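Local structure of dioxygenase (Pseudomonas brassicacearum, 5V2D) at residues L159-D164 and L168-E173; M86-H91 and F488-S493; S118-Y123 and S131-N136. The protein probably cleaves the central carbon-carbon double bond of lignin-derived stilbenes with molecular oxygen at a non-haem iron centre. All blocks are in the same frame, centred on the assembly; numbering follows the deposited sequence.

Contact 1: residues L159-D164 and L168-E173; sequences LPWAMD and LETLGE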
ATOM      1  N   LEU A 159      -7.950  -5.252 -12.689  1.00 25.23           N
ATOM      2  CA  LEU A 159      -6.744  -5.967 -13.031  1.00 25.39           C
ATOM      3  C   LEU A 159      -5.590  -4.970 -13.087  1.00 24.72           C
ATOM      4  O   LEU A 159      -5.800  -3.760 -13.272  1.00 23.11           O
ATOM      5  CB  LEU A 159      -6.928  -6.598 -14.425  1.00 28.69           C
ATOM      6  CG  LEU A 159      -7.876  -7.828 -14.492  1.00 32.54           C
ATOM      7  CD1 LEU A 159      -8.091  -8.169 -15.963  1.00 34.69           C
ATOM      8  CD2 LEU A 159      -7.243  -8.986 -13.813  1.00 37.07           C
ATOM      9  N   PRO A 160      -4.369  -5.445 -12.921  1.00 25.39           N
ATOM     10  CA  PRO A 160      -3.217  -4.571 -12.892  1.00 25.89           C
ATOM     11  C   PRO A 160      -2.806  -4.152 -14.264  1.00 26.28           C
ATOM     12  O   PRO A 160      -3.313  -4.703 -15.243  1.00 25.69           O
ATOM     13  CB  PRO A 160      -2.125  -5.455 -12.262  1.00 26.57           C
ATOM     14  CG  PRO A 160      -2.576  -6.855 -12.424  1.00 25.83           C
ATOM     15  CD  PRO A 160      -4.032  -6.868 -12.633  1.00 25.93           C
ATOM     16  N   TRP A 161      -1.915  -3.157 -14.332  1.00 24.12           N
ATOM     17  CA  TRP A 161      -1.377  -2.619 -15.554  1.00 24.35           C
ATOM     18  C   TRP A 161       0.137  -2.940 -15.601  1.00 25.65           C
ATOM     19  O   TRP A 161       0.857  -2.793 -14.610  1.00 26.00           O
ATOM     20  CB  TRP A 161      -1.622  -1.098 -15.635  1.00 24.32           C
ATOM     21  CG  TRP A 161      -2.998  -0.856 -16.051  1.00 24.79           C
ATOM     22  CD1 TRP A 161      -4.124  -1.135 -15.349  1.00 25.91           C
ATOM     23  CD2 TRP A 161      -3.423  -0.439 -17.348  1.00 25.81           C
ATOM     24  NE1 TRP A 161      -5.220  -0.886 -16.125  1.00 28.82           N
ATOM     25  CE2 TRP A 161      -4.821  -0.468 -17.360  1.00 25.84           C
ATOM     26  CE3 TRP A 161      -2.758  -0.023 -18.488  1.00 25.44           C
ATOM     27  CZ2 TRP A 161      -5.558  -0.070 -18.476  1.00 26.27           C
ATOM     28  CZ3 TRP A 161      -3.485   0.371 -19.595  1.00 26.46           C
ATOM     29  CH2 TRP A 161      -4.858   0.319 -19.596  1.00 25.68           C
ATOM     30  N   ALA A 162       0.580  -3.487 -16.734  1.00 25.67           N
ATOM     31  CA  ALA A 162       1.988  -3.828 -16.880  1.00 27.39           C
ATOM     32  C   ALA A 162       2.785  -2.680 -17.431  1.00 25.48           C
ATOM     33  O   ALA A 162       2.295  -1.917 -18.280  1.00 27.12           O
ATOM     34  CB  ALA A 162       2.126  -5.082 -17.737  1.00 27.73           C
ATOM     35  N   MET A 163       4.002  -2.579 -16.916  1.00 24.67           N
ATOM     36  CA  MET A 163       4.982  -1.653 -17.350  1.00 25.56           C
ATOM     37  C   MET A 163       6.330  -2.310 -17.622  1.00 27.19           C
ATOM     38  O   MET A 163       6.697  -3.323 -17.014  1.00 26.79           O
ATOM     39  CB  MET A 163       5.118  -0.569 -16.296  1.00 26.30           C
ATOM     40  CG  MET A 163       3.769   0.137 -15.952  1.00 29.42           C
ATOM     41  SD  MET A 163       4.139   1.234 -14.540  1.00 33.98           S
ATOM     42  CE  MET A 163       4.392   2.802 -15.404  1.00 31.67           C
ATOM     43  N   ASP A 164       7.100  -1.673 -18.505  1.00 26.19           N
ATOM     44  CA  ASP A 164       8.448  -2.172 -18.820  1.00 29.47           C
ATOM     45  C   ASP A 164       9.335  -1.927 -17.579  1.00 27.96           C
ATOM     46  O   ASP A 164       9.377  -0.785 -17.030  1.00 25.72           O
ATOM     47  CB  ASP A 164       8.999  -1.439 -20.032  1.00 29.95           C
ATOM     48  CG  ASP A 164      10.381  -1.910 -20.413  1.00 34.32           C
ATOM     49  OD1 ASP A 164      11.396  -1.665 -19.731  1.00 29.55           O
ATOM     50  OD2 ASP A 164      10.470  -2.535 -21.449  1.00 38.68           O
ATOM     51  N   LEU A 168       9.728   1.961 -17.838  1.00 27.89           N
ATOM     52  CA  LEU A 168       8.396   2.301 -17.247  1.00 29.25           C
ATOM     53  C   LEU A 168       7.369   2.704 -18.322  1.00 30.70           C
ATOM     54  O   LEU A 168       6.337   3.306 -18.005  1.00 29.27           O
ATOM     55  CB  LEU A 168       8.525   3.303 -16.130  1.00 26.48           C
ATOM     56  CG  LEU A 168       9.382   2.865 -14.954  1.00 26.45           C
ATOM     57  CD1 LEU A 168       9.426   4.092 -13.974  1.00 29.20           C
ATOM     58  CD2 LEU A 168       8.778   1.649 -14.292  1.00 28.65           C
ATOM     59  N   GLU A 169       7.631   2.290 -19.578  1.00 30.91           N
ATOM     60  CA  GLU A 169       6.623   2.380 -20.633  1.00 32.42           C
ATOM     61  C   GLU A 169       5.420   1.484 -20.208  1.00 28.40           C
ATOM     62  O   GLU A 169       5.597   0.384 -19.704  1.00 25.15           O
ATOM     63  CB  GLU A 169       7.216   1.965 -22.023  1.00 34.92           C
ATOM     64  CG  GLU A 169       6.224   2.081 -23.168  1.00 41.63           C
ATOM     65  CD  GLU A 169       6.702   1.405 -24.506  1.00 49.33           C
ATOM     66  OE1 GLU A 169       7.847   0.782 -24.625  1.00 56.00           O
ATOM     67  OE2 GLU A 169       5.847   1.464 -25.452  1.00 53.57           O
ATOM     68  N   THR A 170       4.203   1.978 -20.396  1.00 26.41           N
ATOM     69  CA  THR A 170       3.001   1.189 -20.128  1.00 25.18           C
ATOM     70  C   THR A 170       2.782   0.163 -21.234  1.00 27.94           C
ATOM     71  O   THR A 170       2.738   0.514 -22.390  1.00 28.61           O
ATOM     72  CB  THR A 170       1.776   2.094 -19.947  1.00 25.70           C
ATOM     73  OG1 THR A 170       1.977   2.943 -18.795  1.00 25.99           O
ATOM     74  CG2 THR A 170       0.581   1.276 -19.692  1.00 26.98           C
ATOM     75  N   LEU A 171       2.637  -1.085 -20.862  1.00 28.46           N
ATOM     76  CA  LEU A 171       2.360  -2.198 -21.795  1.00 32.07           C
ATOM     77  C   LEU A 171       0.911  -2.501 -21.946  1.00 32.95           C
ATOM     78  O   LEU A 171       0.501  -2.954 -22.993  1.00 36.04           O
ATOM     79  CB  LEU A 171       3.087  -3.477 -21.359  1.00 33.10           C
ATOM     80  CG  LEU A 171       4.598  -3.223 -21.217  1.00 38.30           C
ATOM     81  CD1 LEU A 171       5.435  -4.375 -20.673  1.00 38.70           C
ATOM     82  CD2 LEU A 171       5.143  -2.775 -22.591  1.00 41.42           C
ATOM     83  N   GLY A 172       0.059  -2.185 -20.980  1.00 30.85           N
ATOM     84  CA  GLY A 172      -1.413  -2.398 -21.146  1.00 30.22           C
ATOM     85  C   GLY A 172      -1.903  -3.116 -19.909  1.00 28.75           C
ATOM     86  O   GLY A 172      -1.126  -3.499 -19.002  1.00 26.76           O
ATOM     87  N   GLU A 173      -3.190  -3.319 -19.862  1.00 27.04           N
ATOM     88  CA  GLU A 173      -3.805  -4.083 -18.819  1.00 29.23           C
ATOM     89  C   GLU A 173      -3.220  -5.485 -18.864  1.00 31.21           C
ATOM     90  O   GLU A 173      -3.081  -6.074 -19.911  1.00 27.94           O
ATOM     91  CB  GLU A 173      -5.313  -4.129 -18.987  1.00 31.65           C
ATOM     92  CG  GLU A 173      -5.993  -4.856 -17.863  1.00 34.30           C
ATOM     93  CD  GLU A 173      -7.531  -4.913 -18.023  1.00 39.23           C
ATOM     94  OE1 GLU A 173      -7.934  -5.587 -19.016  1.00 46.56           O
ATOM     95  OE2 GLU A 173      -8.327  -4.382 -17.168  1.00 34.70           O
TER
HETATM   96  O   HOH W   1      -7.365  -2.723 -15.159  1.00 30.89           O
HETATM   97  O   HOH W   2      -9.882  -4.790 -14.967  1.00 35.78           O
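The indole of Trp-161 turns one face to the backbone of Glu-173, whose CA makes a CH-pi contact 4.1 Å from the centroid of the five-membered ring and 17° off its normal. Glu-173 N lies over the same face, 3.6 Å from Trp-161 CE3, while CG2 of Thr-170 meets the ring at its edge. CG of Trp-161 stands anti to the carbonyl carbon (chi1 -79°), which lays the ring against the Gly-172 to Glu-173 backbone and brings NE1 to a water that accepts its hydrogen bond and donates to Leu-159 O and Glu-173 OE2. A second water accepts from Leu-159 N and donates to the same OE2. Replacing the tryptophan by an alanine would probably open a gap between Glu-173, Val-104 and Thr-138 and deprive the first water of its indole donor. Between the paired backbones, Ala-162 N bonds to Gly-172 O (2.8 Å) and Leu-171 N to Ala-162 O (2.7 Å), and Asp-164 N bonds to Glu-169 O near the turn, where Asp-164 OD1 accepts from Glu-166 N and Thr-167 N. Leu-171 and Gly-172 both face Ala-162, a classic beta bulge in the outer hairpin of a four-stranded blade of the family's seven-bladed propeller.

Contact 2: residues M86-H91 and F488-S493; sequences MVSGFH and FRMRMS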
ATOM      1  N   MET A  86       1.541   7.157 -10.483  1.00 19.06           N
ATOM      2  CA  MET A  86       2.819   7.621 -10.956  1.00 20.35           C
ATOM      3  C   MET A  86       3.922   6.748 -10.379  1.00 20.58           C
ATOM      4  O   MET A  86       4.109   6.753  -9.121  1.00 20.51           O
ATOM      5  CB  MET A  86       3.000   9.075 -10.511  1.00 21.14           C
ATOM      6  CG  MET A  86       4.305   9.705 -10.934  1.00 22.45           C
ATOM      7  SD  MET A  86       4.371  10.157 -12.668  1.00 24.90           S
ATOM      8  CE  MET A  86       3.648  11.805 -12.521  1.00 21.84           C
ATOM      9  N   VAL A  87       4.621   5.994 -11.235  1.00 19.35           N
ATOM     10  CA  VAL A  87       5.596   5.040 -10.773  1.00 20.80           C
ATOM     11  C   VAL A  87       6.976   5.648 -10.877  1.00 21.02           C
ATOM     12  O   VAL A  87       7.326   6.225 -11.910  1.00 20.48           O
ATOM     13  CB  VAL A  87       5.517   3.740 -11.613  1.00 21.57           C
ATOM     14  CG1 VAL A  87       6.593   2.763 -11.242  1.00 23.05           C
ATOM     15  CG2 VAL A  87       4.156   3.112 -11.495  1.00 20.48           C
ATOM     16  N   SER A  88       7.749   5.472  -9.802  1.00 21.29           N
ATOM     17  CA  SER A  88       9.176   5.891  -9.803  1.00 23.17           C
ATOM     18  C   SER A  88      10.009   4.624  -9.727  1.00 25.17           C
ATOM     19  O   SER A  88       9.651   3.671  -9.024  1.00 26.76           O
ATOM     20  CB  SER A  88       9.445   6.763  -8.598  1.00 24.83           C
ATOM     21  OG  SER A  88       8.850   8.068  -8.794  1.00 26.07           O
ATOM     22  N   GLY A  89      11.137   4.626 -10.443  1.00 24.42           N
ATOM     23  CA  GLY A  89      12.148   3.572 -10.339  1.00 23.57           C
ATOM     24  C   GLY A  89      13.498   4.209 -10.055  1.00 23.68           C
ATOM     25  O   GLY A  89      13.978   4.968 -10.887  1.00 22.42           O
ATOM     26  N   PHE A  90      14.089   3.939  -8.883  1.00 23.96           N
ATOM     27  CA  PHE A  90      15.422   4.346  -8.536  1.00 22.44           C
ATOM     28  C   PHE A  90      16.314   3.141  -8.820  1.00 25.21           C
ATOM     29  O   PHE A  90      16.233   2.118  -8.107  1.00 24.16           O
ATOM     30  CB  PHE A  90      15.543   4.733  -7.099  1.00 21.86           C
ATOM     31  CG  PHE A  90      14.850   6.006  -6.726  1.00 22.75           C
ATOM     32  CD1 PHE A  90      15.486   7.197  -6.798  1.00 25.60           C
ATOM     33  CD2 PHE A  90      13.535   5.979  -6.256  1.00 22.14           C
ATOM     34  CE1 PHE A  90      14.911   8.401  -6.402  1.00 25.16           C
ATOM     35  CE2 PHE A  90      12.927   7.170  -5.871  1.00 23.90           C
ATOM     36  CZ  PHE A  90      13.613   8.400  -5.943  1.00 22.53           C
ATOM     37  N   HIS A  91      17.173   3.249  -9.832  1.00 23.74           N
ATOM     38  CA  HIS A  91      18.013   2.144 -10.194  1.00 25.65           C
ATOM     39  C   HIS A  91      19.440   2.320  -9.581  1.00 26.23           C
ATOM     40  O   HIS A  91      20.106   3.333  -9.869  1.00 26.03           O
ATOM     41  CB  HIS A  91      18.132   2.055 -11.698  1.00 28.08           C
ATOM     42  CG  HIS A  91      19.017   0.933 -12.153  1.00 32.76           C
ATOM     43  ND1 HIS A  91      18.723  -0.396 -11.895  1.00 36.82           N
ATOM     44  CD2 HIS A  91      20.210   0.952 -12.812  1.00 35.80           C
ATOM     45  CE1 HIS A  91      19.700  -1.154 -12.385  1.00 39.41           C
ATOM     46  NE2 HIS A  91      20.616  -0.366 -12.941  1.00 38.27           N
ATOM     47  N   PHE A 488      13.751  17.378  -7.166  1.00 23.70           N
ATOM     48  CA  PHE A 488      12.377  17.818  -7.051  1.00 23.01           C
ATOM     49  C   PHE A 488      11.699  17.071  -5.955  1.00 23.86           C
ATOM     50  O   PHE A 488      12.139  16.013  -5.575  1.00 23.02           O
ATOM     51  CB  PHE A 488      11.582  17.687  -8.422  1.00 22.74           C
ATOM     52  CG  PHE A 488      11.433  16.271  -8.906  1.00 21.85           C
ATOM     53  CD1 PHE A 488      10.374  15.514  -8.527  1.00 22.66           C
ATOM     54  CD2 PHE A 488      12.336  15.724  -9.780  1.00 24.06           C
ATOM     55  CE1 PHE A 488      10.222  14.157  -8.978  1.00 22.24           C
ATOM     56  CE2 PHE A 488      12.251  14.362 -10.163  1.00 23.08           C
ATOM     57  CZ  PHE A 488      11.177  13.609  -9.754  1.00 23.40           C
ATOM     58  N   ARG A 489      10.638  17.666  -5.445  1.00 24.81           N
ATOM     59  CA  ARG A 489       9.829  17.081  -4.375  1.00 25.29           C
ATOM     60  C   ARG A 489       9.009  15.846  -4.849  1.00 25.49           C
ATOM     61  O   ARG A 489       8.243  15.910  -5.823  1.00 25.07           O
ATOM     62  CB  ARG A 489       8.818  18.106  -3.857  1.00 25.48           C
ATOM     63  CG  ARG A 489       7.904  17.601  -2.753  1.00 27.15           C
ATOM     64  CD  ARG A 489       6.888  18.706  -2.403  1.00 29.44           C
ATOM     65  NE  ARG A 489       6.097  19.079  -3.556  1.00 29.11           N
ATOM     66  CZ  ARG A 489       4.957  18.495  -3.912  1.00 29.78           C
ATOM     67  NH1 ARG A 489       4.323  17.564  -3.156  1.00 29.27           N
ATOM     68  NH2 ARG A 489       4.375  18.963  -5.048  1.00 28.73           N
ATOM     69  N   MET A 490       9.156  14.777  -4.114  1.00 24.79           N
ATOM     70  CA  MET A 490       8.386  13.549  -4.363  1.00 25.08           C
ATOM     71  C   MET A 490       7.118  13.693  -3.529  1.00 26.17           C
ATOM     72  O   MET A 490       7.179  13.774  -2.278  1.00 25.16           O
ATOM     73  CB  MET A 490       9.176  12.329  -3.866  1.00 26.32           C
ATOM     74  CG  MET A 490      10.513  12.092  -4.581  1.00 28.32           C
ATOM     75  SD  MET A 490      10.438  11.600  -6.308  1.00 28.61           S
ATOM     76  CE  MET A 490       9.972   9.906  -6.085  1.00 27.03           C
ATOM     77  N   ARG A 491       5.978  13.575  -4.193  1.00 22.78           N
ATOM     78  CA  ARG A 491       4.689  13.523  -3.461  1.00 24.31           C
ATOM     79  C   ARG A 491       4.636  12.242  -2.604  1.00 22.00           C
ATOM     80  O   ARG A 491       5.259  11.240  -2.896  1.00 21.69           O
ATOM     81  CB  ARG A 491       3.540  13.528  -4.467  1.00 24.85           C
ATOM     82  CG  ARG A 491       2.199  13.804  -3.885  1.00 25.42           C
ATOM     83  CD  ARG A 491       1.181  14.045  -5.034  1.00 24.30           C
ATOM     84  NE  ARG A 491      -0.048  14.647  -4.470  1.00 24.51           N
ATOM     85  CZ  ARG A 491      -1.223  14.020  -4.302  1.00 24.72           C
ATOM     86  NH1 ARG A 491      -2.236  14.705  -3.755  1.00 26.20           N
ATOM     87  NH2 ARG A 491      -1.432  12.729  -4.640  1.00 23.31           N
ATOM     88  N   MET A 492       3.838  12.284  -1.576  1.00 22.87           N
ATOM     89  CA  MET A 492       3.583  11.078  -0.766  1.00 23.05           C
ATOM     90  C   MET A 492       3.152   9.964  -1.656  1.00 21.99           C
ATOM     91  O   MET A 492       2.383  10.194  -2.582  1.00 22.02           O
ATOM     92  CB  MET A 492       2.588  11.383   0.357  1.00 24.47           C
ATOM     93  CG  MET A 492       2.264  10.239   1.277  1.00 27.20           C
ATOM     94  SD  MET A 492       3.771   9.727   2.140  1.00 32.72           S
ATOM     95  CE  MET A 492       3.204   8.400   3.142  1.00 38.18           C
ATOM     96  N   SER A 493       3.617   8.759  -1.367  1.00 19.91           N
ATOM     97  CA  SER A 493       3.401   7.587  -2.157  1.00 20.09           C
ATOM     98  C   SER A 493       2.571   6.575  -1.388  1.00 20.58           C
ATOM     99  O   SER A 493       2.248   6.722  -0.167  1.00 22.82           O
ATOM    100  CB  SER A 493       4.720   6.942  -2.605  1.00 20.56           C
ATOM    101  OG  SER A 493       5.596   7.932  -3.220  1.00 22.67           O
TER
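Ser-88 and Met-490 form the nearest backbone pair, yet their CA atoms stay 9.4 Å apart, so the strand and the irregular loop meet through side chains, with no hydrogen bond between them. Met-490 spans the interval. Its chain is bent at both chi2 (-68°) and chi3 (-76°), and this folding presents the methyl CE to the strand. CE lies 3.5 Å from OG of Ser-88 and 4.1 Å from Ser-88 CB, a methyl beside a hydroxyl. It also lies 3.9 Å from CZ of Phe-90, an apolar contact made obliquely to the ring, the two side chains approaching from opposite directions. Ser-88 and Phe-90, two residues apart on one strand, thus receive the same methyl group. All three residues are buried, though the interface is small, about 100 Å². Ser-466 OG holds Met-490 N by a hydrogen bond, while Leu-99 and Leu-468 pack against the Phe-90 ring. The loop runs from strand 482-486 of one sheet to strand 496-500, which joins the sheet of strand 85-93, and on the way reaches the iron ligand His-495. This passage of the C-terminal chain between neighbouring blades belongs to the ring closure of a seven-bladed beta-propeller.

Contact 3: residues S118-Y123 and S131-N136; sequences SLNGVY and SLAAKN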
ATOM      1  N   SER A 118     -10.346  16.428 -15.712  1.00 23.47           N
ATOM      2  CA  SER A 118     -10.795  15.313 -14.938  1.00 22.97           C
ATOM      3  C   SER A 118     -12.202  14.924 -15.411  1.00 24.02           C
ATOM      4  O   SER A 118     -13.021  15.791 -15.664  1.00 22.41           O
ATOM      5  CB  SER A 118     -10.879  15.639 -13.429  1.00 23.35           C
ATOM      6  OG  SER A 118     -11.614  14.716 -12.728  1.00 24.50           O
ATOM      7  N   LEU A 119     -12.433  13.623 -15.553  1.00 22.17           N
ATOM      8  CA  LEU A 119     -13.694  13.045 -15.968  1.00 24.40           C
ATOM      9  C   LEU A 119     -14.261  12.096 -14.921  1.00 24.07           C
ATOM     10  O   LEU A 119     -15.263  11.399 -15.168  1.00 25.66           O
ATOM     11  CB  LEU A 119     -13.483  12.268 -17.270  1.00 23.63           C
ATOM     12  CG  LEU A 119     -12.898  13.093 -18.386  1.00 24.45           C
ATOM     13  CD1 LEU A 119     -12.516  12.191 -19.556  1.00 24.75           C
ATOM     14  CD2 LEU A 119     -13.871  14.228 -18.780  1.00 24.32           C
ATOM     15  N   ASN A 120     -13.622  12.028 -13.760  1.00 22.50           N
ATOM     16  CA  ASN A 120     -13.907  11.010 -12.812  1.00 23.71           C
ATOM     17  C   ASN A 120     -14.350  11.646 -11.462  1.00 25.17           C
ATOM     18  O   ASN A 120     -13.779  12.641 -11.021  1.00 24.82           O
ATOM     19  CB  ASN A 120     -12.701  10.059 -12.697  1.00 22.87           C
ATOM     20  CG  ASN A 120     -12.451   9.246 -13.968  1.00 21.32           C
ATOM     21  OD1 ASN A 120     -11.991   9.775 -14.967  1.00 22.05           O
ATOM     22  ND2 ASN A 120     -12.751   7.953 -13.918  1.00 21.03           N
ATOM     23  N   GLY A 121     -15.369  11.056 -10.861  1.00 25.21           N
ATOM     24  CA  GLY A 121     -16.019  11.551  -9.699  1.00 25.52           C
ATOM     25  C   GLY A 121     -15.532  10.931  -8.410  1.00 26.26           C
ATOM     26  O   GLY A 121     -14.319  10.871  -8.145  1.00 22.49           O
ATOM     27  N   VAL A 122     -16.507  10.434  -7.648  1.00 27.08           N
ATOM     28  CA  VAL A 122     -16.295   9.923  -6.324  1.00 27.16           C
ATOM     29  C   VAL A 122     -15.472   8.659  -6.402  1.00 25.64           C
ATOM     30  O   VAL A 122     -15.692   7.820  -7.310  1.00 25.54           O
ATOM     31  CB  VAL A 122     -17.676   9.645  -5.643  1.00 30.07           C
ATOM     32  CG1 VAL A 122     -17.515   8.873  -4.347  1.00 31.90           C
ATOM     33  CG2 VAL A 122     -18.419  10.993  -5.348  1.00 31.67           C
ATOM     34  N   TYR A 123     -14.545   8.503  -5.457  1.00 26.51           N
ATOM     35  CA  TYR A 123     -13.663   7.322  -5.360  1.00 26.39           C
ATOM     36  C   TYR A 123     -14.444   6.033  -5.509  1.00 26.25           C
ATOM     37  O   TYR A 123     -15.396   5.771  -4.740  1.00 26.48           O
ATOM     38  CB  TYR A 123     -12.887   7.332  -4.033  1.00 27.97           C
ATOM     39  CG  TYR A 123     -11.990   6.167  -3.783  1.00 28.35           C
ATOM     40  CD1 TYR A 123     -12.364   5.171  -2.911  1.00 30.82           C
ATOM     41  CD2 TYR A 123     -10.737   6.012  -4.466  1.00 29.09           C
ATOM     42  CE1 TYR A 123     -11.511   4.052  -2.664  1.00 30.01           C
ATOM     43  CE2 TYR A 123      -9.907   4.916  -4.187  1.00 31.35           C
ATOM     44  CZ  TYR A 123     -10.286   3.950  -3.288  1.00 34.16           C
ATOM     45  OH  TYR A 123      -9.569   2.781  -3.036  1.00 40.53           O
ATOM     46  N   SER A 131     -19.711  11.181 -18.548  1.00 29.48           N
ATOM     47  CA  SER A 131     -19.995  10.124 -19.533  1.00 29.29           C
ATOM     48  C   SER A 131     -18.840   9.947 -20.504  1.00 28.63           C
ATOM     49  O   SER A 131     -18.699   8.894 -21.059  1.00 29.81           O
ATOM     50  CB  SER A 131     -21.306  10.470 -20.293  1.00 32.84           C
ATOM     51  OG  SER A 131     -21.102  11.737 -20.880  1.00 33.82           O
ATOM     52  N   LEU A 132     -17.919  10.890 -20.618  1.00 25.42           N
ATOM     53  CA  LEU A 132     -16.725  10.701 -21.436  1.00 27.75           C
ATOM     54  C   LEU A 132     -15.532   9.966 -20.731  1.00 25.01           C
ATOM     55  O   LEU A 132     -14.525   9.653 -21.399  1.00 23.08           O
ATOM     56  CB  LEU A 132     -16.204  12.079 -21.834  1.00 30.52           C
ATOM     57  CG  LEU A 132     -16.689  12.832 -23.149  1.00 35.67           C
ATOM     58  CD1 LEU A 132     -17.717  12.144 -23.974  1.00 37.69           C
ATOM     59  CD2 LEU A 132     -16.911  14.311 -22.903  1.00 33.86           C
ATOM     60  N   ALA A 133     -15.649   9.684 -19.431  1.00 24.17           N
ATOM     61  CA  ALA A 133     -14.631   8.958 -18.712  1.00 26.03           C
ATOM     62  C   ALA A 133     -14.464   7.586 -19.323  1.00 27.28           C
ATOM     63  O   ALA A 133     -15.444   7.023 -19.858  1.00 25.54           O
ATOM     64  CB  ALA A 133     -15.053   8.739 -17.308  1.00 26.54           C
ATOM     65  N   ALA A 134     -13.287   7.031 -19.227  1.00 24.08           N
ATOM     66  CA  ALA A 134     -13.067   5.640 -19.647  1.00 24.82           C
ATOM     67  C   ALA A 134     -13.943   4.736 -18.853  1.00 25.70           C
ATOM     68  O   ALA A 134     -14.269   5.002 -17.721  1.00 25.99           O
ATOM     69  CB  ALA A 134     -11.610   5.229 -19.520  1.00 24.58           C
ATOM     70  N   LYS A 135     -14.298   3.618 -19.447  1.00 26.49           N
ATOM     71  CA  LYS A 135     -15.076   2.578 -18.774  1.00 27.12           C
ATOM     72  C   LYS A 135     -14.328   1.934 -17.652  1.00 26.80           C
ATOM     73  O   LYS A 135     -14.881   1.597 -16.631  1.00 22.72           O
ATOM     74  CB  LYS A 135     -15.488   1.496 -19.780  1.00 32.62           C
ATOM     75  CG  LYS A 135     -16.495   2.027 -20.830  1.00 39.03           C
ATOM     76  CD  LYS A 135     -17.780   2.580 -20.206  1.00 44.76           C
ATOM     77  CE  LYS A 135     -18.904   2.779 -21.179  1.00 51.66           C
ATOM     78  NZ  LYS A 135     -18.926   4.178 -21.671  1.00 50.93           N
ATOM     79  N   ASN A 136     -13.044   1.721 -17.846  1.00 23.83           N
ATOM     80  CA  ASN A 136     -12.186   1.164 -16.770  1.00 25.19           C
ATOM     81  C   ASN A 136     -11.851   2.357 -15.837  1.00 23.29           C
ATOM     82  O   ASN A 136     -11.190   3.307 -16.217  1.00 25.22           O
ATOM     83  CB  ASN A 136     -10.908   0.507 -17.349  1.00 23.87           C
ATOM     84  CG  ASN A 136     -10.070  -0.161 -16.261  1.00 23.96           C
ATOM     85  OD1 ASN A 136     -10.209   0.128 -15.059  1.00 23.61           O
ATOM     86  ND2 ASN A 136      -9.171  -1.028 -16.689  1.00 23.02           N
TER
HETATM   87  O   HOH W   3     -11.410   8.892 -17.598  1.00 19.85           O
HETATM   88  O   HOH W   4     -12.352   5.990 -16.031  1.00 22.10           O
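Leu-119 and Ala-133 supply the centre of the apolar contact, where CB of Leu-119 meets CB of Ala-133 at 3.9 Å. The Ala-133 methyl also sits against the backbone of Leu-119, its CB 3.4 Å from Leu-119 O. Further out, one branch of Leu-119 reaches across to the other segment, CD1 lying 3.7 Å from Leu-132 O and touching the Leu-132 side chain. Polar links between 118-123 and 131-136 run through water, as no direct hydrogen bond joins them. One water accepts from Ala-134 N and lies 2.8 Å from OD1 of Asn-120. Another accepts from ND2 of Asn-120 at 2.9 Å and sits within bonding distance of Ala-134 O and Asn-136 O. With CG anti to the carbonyl carbon (chi1 -67°), the Asn-120 amide extends to both waters, and its two polar atoms are gripped further by Gln-112 NE2 at OD1 and Asn-137 OD1 at ND2. These bonds are likely to fix the rotation of the amide. Hydrogen bonds to the surroundings complete the set, Arg-114 NH2 reaching Leu-132 O and Asp-130 pairing with the backbone of Leu-119. Both segments belong to the irregular connection between helix 107-115 and strand 143-147, and that helix packs against Asn-120, Leu-132 and Ala-134.

From the N terminus, contact 2 opens first, on strand 85-93, and closes only near the C terminus at 488-493, so almost the whole propeller lies within its span. Contacts 3 and 1 fall inside that span one after the other, without crossing. Contact 3 closes a short loop after helix 107-115, with seven residues between its segments, and contact 1 then closes a hairpin with three. Contact 1 connects the other two. Met-163 and Leu-168 pack on Val-87 of contact 2, tying two sheets together, while Glu-173 and Trp-161 approach Asn-136 of contact 3. Contacts 2 and 3 do not touch, their nearest atoms being about 11 Å apart.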